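PDB 5F7U: cycloalternan-forming enzyme from Listeria monocytogenes serovar 1/2a, which belongs to glycosyl hydrolase family 31, with a TIM-barrel domain, several beta domains and glycan bound at more than one place. Local coordinates for residues E475-S480 and V515-S520; S839-D842 and E848-D851. The protein carries 1 engineered substitution. All coordinates share one frame; numbering follows the deposited sequence. Where two conformers were deposited one is given.

Interaction 1 (E475-S480 and V515-S520); sequences EEYMIS and VDWWTS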
# COMPACT_ATOMS: atom_id res chain seq x y z
N GLU A 475 0.38 36.68 5.59
CA GLU A 475 -0.85 36.42 6.31
C GLU A 475 -1.91 37.48 6.02
O GLU A 475 -3.07 37.15 5.75
CB GLU A 475 -0.61 36.35 7.82
CG GLU A 475 -1.87 35.94 8.55
CD GLU A 475 -1.69 35.74 10.04
OE1 GLU A 475 -2.53 36.26 10.80
OE2 GLU A 475 -0.72 35.08 10.44
N GLU A 476 -1.51 38.76 6.08
CA GLU A 476 -2.44 39.85 5.79
C GLU A 476 -3.03 39.72 4.38
O GLU A 476 -4.24 39.87 4.21
CB GLU A 476 -1.75 41.21 5.98
CG GLU A 476 -2.71 42.39 5.92
CD GLU A 476 -2.07 43.70 6.36
OE1 GLU A 476 -0.95 43.67 6.93
OE2 GLU A 476 -2.70 44.77 6.15
N TYR A 477 -2.18 39.41 3.40
CA TYR A 477 -2.62 39.19 2.02
C TYR A 477 -3.57 38.00 1.89
O TYR A 477 -4.63 38.11 1.26
CB TYR A 477 -1.40 39.00 1.09
CG TYR A 477 -1.77 38.84 -0.38
CD1 TYR A 477 -2.29 39.91 -1.12
CD2 TYR A 477 -1.60 37.60 -1.02
CE1 TYR A 477 -2.62 39.76 -2.46
CE2 TYR A 477 -1.93 37.45 -2.36
CZ TYR A 477 -2.45 38.53 -3.07
OH TYR A 477 -2.78 38.39 -4.40
N MET A 478 -3.17 36.87 2.48
CA MET A 478 -3.95 35.64 2.44
C MET A 478 -5.37 35.86 2.96
O MET A 478 -6.33 35.44 2.32
CB MET A 478 -3.22 34.57 3.26
CG MET A 478 -3.80 33.18 3.16
SD MET A 478 -2.78 32.13 4.20
CE MET A 478 -3.60 30.57 3.95
N ILE A 479 -5.49 36.53 4.10
CA ILE A 479 -6.79 36.84 4.70
C ILE A 479 -7.62 37.78 3.80
O ILE A 479 -8.77 37.47 3.50
CB ILE A 479 -6.64 37.39 6.13
CG1 ILE A 479 -6.02 36.30 7.03
CG2 ILE A 479 -7.99 37.84 6.70
CD1 ILE A 479 -5.51 36.82 8.36
N SER A 480 -7.02 38.89 3.36
CA SER A 480 -7.73 39.89 2.53
C SER A 480 -8.25 39.31 1.20
O SER A 480 -9.29 39.74 0.70
CB SER A 480 -6.87 41.14 2.29
OG SER A 480 -5.88 40.89 1.30
N VAL A 515 -4.41 28.59 -4.61
CA VAL A 515 -3.41 27.59 -4.99
C VAL A 515 -2.35 28.23 -5.88
O VAL A 515 -1.15 28.05 -5.64
CB VAL A 515 -4.06 26.39 -5.69
CG1 VAL A 515 -3.02 25.37 -6.16
CG2 VAL A 515 -5.06 25.74 -4.72
N ASP A 516 -2.79 28.98 -6.90
CA ASP A 516 -1.87 29.68 -7.79
C ASP A 516 -0.94 30.61 -7.01
O ASP A 516 0.27 30.62 -7.27
CB ASP A 516 -2.62 30.45 -8.89
CG ASP A 516 -3.24 29.50 -9.95
OD1 ASP A 516 -2.81 28.32 -10.07
OD2 ASP A 516 -4.18 29.94 -10.65
N TRP A 517 -1.48 31.35 -6.04
CA TRP A 517 -0.67 32.22 -5.19
C TRP A 517 0.32 31.42 -4.36
O TRP A 517 1.51 31.68 -4.40
CB TRP A 517 -1.53 33.08 -4.27
CG TRP A 517 -0.72 33.78 -3.25
CD1 TRP A 517 0.22 34.75 -3.49
CD2 TRP A 517 -0.72 33.55 -1.83
NE1 TRP A 517 0.80 35.14 -2.30
CE2 TRP A 517 0.24 34.42 -1.27
CE3 TRP A 517 -1.44 32.68 -0.98
CZ2 TRP A 517 0.50 34.47 0.11
CZ3 TRP A 517 -1.18 32.72 0.40
CH2 TRP A 517 -0.23 33.62 0.93
N TRP A 518 -0.18 30.46 -3.61
CA TRP A 518 0.67 29.66 -2.71
C TRP A 518 1.83 29.02 -3.48
O TRP A 518 2.99 29.14 -3.07
CB TRP A 518 -0.19 28.58 -2.08
CG TRP A 518 0.44 27.82 -0.96
CD1 TRP A 518 1.08 26.61 -1.04
CD2 TRP A 518 0.42 28.17 0.43
NE1 TRP A 518 1.48 26.19 0.21
CE2 TRP A 518 1.09 27.13 1.14
CE3 TRP A 518 -0.10 29.27 1.16
CZ2 TRP A 518 1.24 27.14 2.54
CZ3 TRP A 518 0.06 29.28 2.56
CH2 TRP A 518 0.73 28.21 3.23
N THR A 519 1.51 28.37 -4.61
CA THR A 519 2.51 27.73 -5.44
C THR A 519 3.46 28.74 -6.10
O THR A 519 4.65 28.47 -6.22
CB THR A 519 1.90 26.78 -6.48
OG1 THR A 519 1.04 27.50 -7.36
CG2 THR A 519 1.13 25.61 -5.78
N SER A 520 2.95 29.92 -6.49
CA SER A 520 3.82 30.96 -7.08
C SER A 520 4.99 31.34 -6.16
O SER A 520 6.08 31.69 -6.63
CB SER A 520 3.04 32.22 -7.50
OG SER A 520 2.65 33.01 -6.38
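An aromatic contact between two nearly antiparallel helices, with Tyr477 and Met478 on one side and Trp517 and Trp518 on the other, lies in the TIM-barrel domain of this family 31 protein. Both helices, 469-481 and 512-520, follow one another in the chain between the third and fourth strands of the parallel barrel, 452-457 and 534-536. The axes of the two segments run at 165° and come no closer than 12.0 Å, a gap filled by large side chains. Trp517 contributes the largest share of the buried surface. Its CG is anti to its own backbone N (chi1 170°), which carries the indole across to the other helix. There Tyr477 makes a T-shaped pair with it: the CD2-CE2 edge of the phenol ring is directed at a face of the indole, over its five-membered ring, with the ring centroids 4.9 Å apart and the planes at 61°. Tyr477 CE2 comes within 3.6 Å of Trp517 CD1. The indole NE1 gives its hydrogen bond to the carbonyl oxygen of Gly422, which probably helps fix the turn of the ring. At the six-membered ring Met478 crosses Trp517 at about a right angle. CG of its extended chain lies 3.8 Å from Trp517 CZ3, while SD sits at the edge of the six-membered ring, 5.4 Å from its centroid, a Met-aromatic contact. Leu461 touches both Met478 and Trp518, and Trp518 NE1 is hydrogen-bonded to Tyr570 OH on helix 555-577. Within its own helix, Ser520 OG donates to Trp517 O at 2.6 Å. The methionine chain ends on the neighbouring indole, where Met478 CE meets Trp518 CZ3 at 4.1 Å.

Interaction 2 (S839-D842 and E848-D851); sequences SFYD and EMRD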
# COMPACT_ATOMS: atom_id res chain seq x y z
N SER A 839 5.64 -8.58 -20.70
CA SER A 839 5.82 -7.31 -21.39
C SER A 839 6.75 -6.46 -20.55
O SER A 839 6.35 -5.97 -19.49
CB SER A 839 4.47 -6.61 -21.57
OG SER A 839 4.53 -5.64 -22.60
N PHE A 840 7.99 -6.30 -21.02
CA PHE A 840 9.00 -5.50 -20.32
C PHE A 840 8.93 -4.02 -20.73
O PHE A 840 8.95 -3.70 -21.91
CB PHE A 840 10.39 -6.09 -20.62
CG PHE A 840 11.53 -5.25 -20.17
CD1 PHE A 840 11.63 -4.79 -18.84
CD2 PHE A 840 12.55 -4.91 -21.08
CE1 PHE A 840 12.69 -4.01 -18.44
CE2 PHE A 840 13.63 -4.14 -20.67
CZ PHE A 840 13.69 -3.68 -19.35
N TYR A 841 8.86 -3.14 -19.73
CA TYR A 841 8.89 -1.70 -19.96
C TYR A 841 10.33 -1.21 -20.03
O TYR A 841 11.00 -1.05 -19.00
CB TYR A 841 8.15 -0.99 -18.83
CG TYR A 841 8.02 0.51 -18.99
CD1 TYR A 841 7.59 1.08 -20.19
CD2 TYR A 841 8.28 1.35 -17.90
CE1 TYR A 841 7.47 2.46 -20.32
CE2 TYR A 841 8.14 2.73 -18.01
CZ TYR A 841 7.74 3.28 -19.21
OH TYR A 841 7.61 4.64 -19.30
N ASP A 842 10.80 -0.98 -21.24
CA ASP A 842 12.21 -0.67 -21.44
C ASP A 842 12.41 0.86 -21.37
O ASP A 842 12.49 1.54 -22.39
CB ASP A 842 12.67 -1.30 -22.76
CG ASP A 842 14.15 -1.09 -23.04
OD1 ASP A 842 14.87 -0.50 -22.22
OD2 ASP A 842 14.57 -1.53 -24.12
N GLU A 848 9.81 1.66 -24.74
CA GLU A 848 9.28 0.61 -25.62
C GLU A 848 8.84 -0.57 -24.77
O GLU A 848 9.59 -0.97 -23.88
CB GLU A 848 10.38 0.08 -26.55
CG GLU A 848 10.94 1.07 -27.56
CD GLU A 848 10.21 1.03 -28.88
OE1 GLU A 848 9.56 2.05 -29.20
OE2 GLU A 848 10.30 -0.01 -29.59
N MET A 849 7.67 -1.14 -25.05
CA MET A 849 7.31 -2.44 -24.47
C MET A 849 8.01 -3.55 -25.26
O MET A 849 7.90 -3.59 -26.48
CB MET A 849 5.80 -2.68 -24.43
CG MET A 849 4.97 -1.68 -23.62
SD MET A 849 5.56 -1.30 -21.95
CE MET A 849 5.23 -2.84 -21.09
N ARG A 850 8.73 -4.42 -24.57
CA ARG A 850 9.40 -5.55 -25.22
C ARG A 850 8.67 -6.81 -24.78
O ARG A 850 8.67 -7.15 -23.60
CB ARG A 850 10.88 -5.64 -24.81
CG ARG A 850 11.66 -4.33 -24.84
CD ARG A 850 11.93 -3.86 -26.25
NE ARG A 850 12.89 -2.77 -26.25
CZ ARG A 850 13.28 -2.10 -27.32
NH1 ARG A 850 12.80 -2.41 -28.53
NH2 ARG A 850 14.14 -1.10 -27.20
N ASP A 851 8.03 -7.48 -25.75
CA ASP A 851 7.23 -8.66 -25.46
C ASP A 851 8.08 -9.92 -25.61
O ASP A 851 8.50 -10.26 -26.73
CB ASP A 851 5.99 -8.73 -26.37
CG ASP A 851 5.03 -7.55 -26.18
OD1 ASP A 851 4.89 -6.97 -25.06
OD2 ASP A 851 4.39 -7.18 -27.20
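Arg850 and Asp842 are joined by a salt bridge across an antiparallel beta hairpin, strands 835-842 and 848-857, at one margin of a six-stranded sheet. From CB, which lies near Phe840 CD2, the arginine chain turns at chi2 (-73°), and CG packs 3.9 Å from that same CD2 and also beside Asp842 CB. CD carries on toward the carboxylate. There NE donates to the anti lone pair of Asp842 OD2, at 3.0 Å, and NH2 reaches the same oxygen at 3.1 Å from above the carboxylate plane. One oxygen thus takes a side-on, two-nitrogen grip, while Asp842 OD1 is held by Tyr823 OH. NH1 faces Glu848 OE2 in a long, charge-only pairing, and Glu848 CB covers the centre of one guanidinium face. In the backbone, Phe840 and Arg850 form a hydrogen-bonded pair, each N 2.8 Å from the other's O. On the face bearing Ser839, Tyr841, Met849 and Asp851, Ser839 OG, in the conformer given, donates to Asp851 OD1 at 2.8 Å. Farther along that face, the bent Met849 chain makes a Met-aromatic contact, bringing SD to 3.6 Å from Tyr841 CD1.

In the fold
Interaction 1 belongs to the family 31 TIM-barrel domain, whereas interaction 2 is a hairpin in the beta-rich part that follows it in the chain. Their centres are 45 Å apart and their nearest atoms about 26 Å, so they do not touch, and interaction 1 closes before interaction 2 opens. The hairpin still reaches back toward the barrel region: Phe840 and Met849 touch helix 702-715, and Tyr841 makes a cation-pi contact with Lys710. Neither contact binds a ligand directly. The side chain of Trp518 is about 12 Å from a bound alpha-D-glucopyranose, and that of Asp842 about 10 Å from a magnesium ion; Tyr823, which hydrogen-bonds Asp842, itself belongs to a magnesium site.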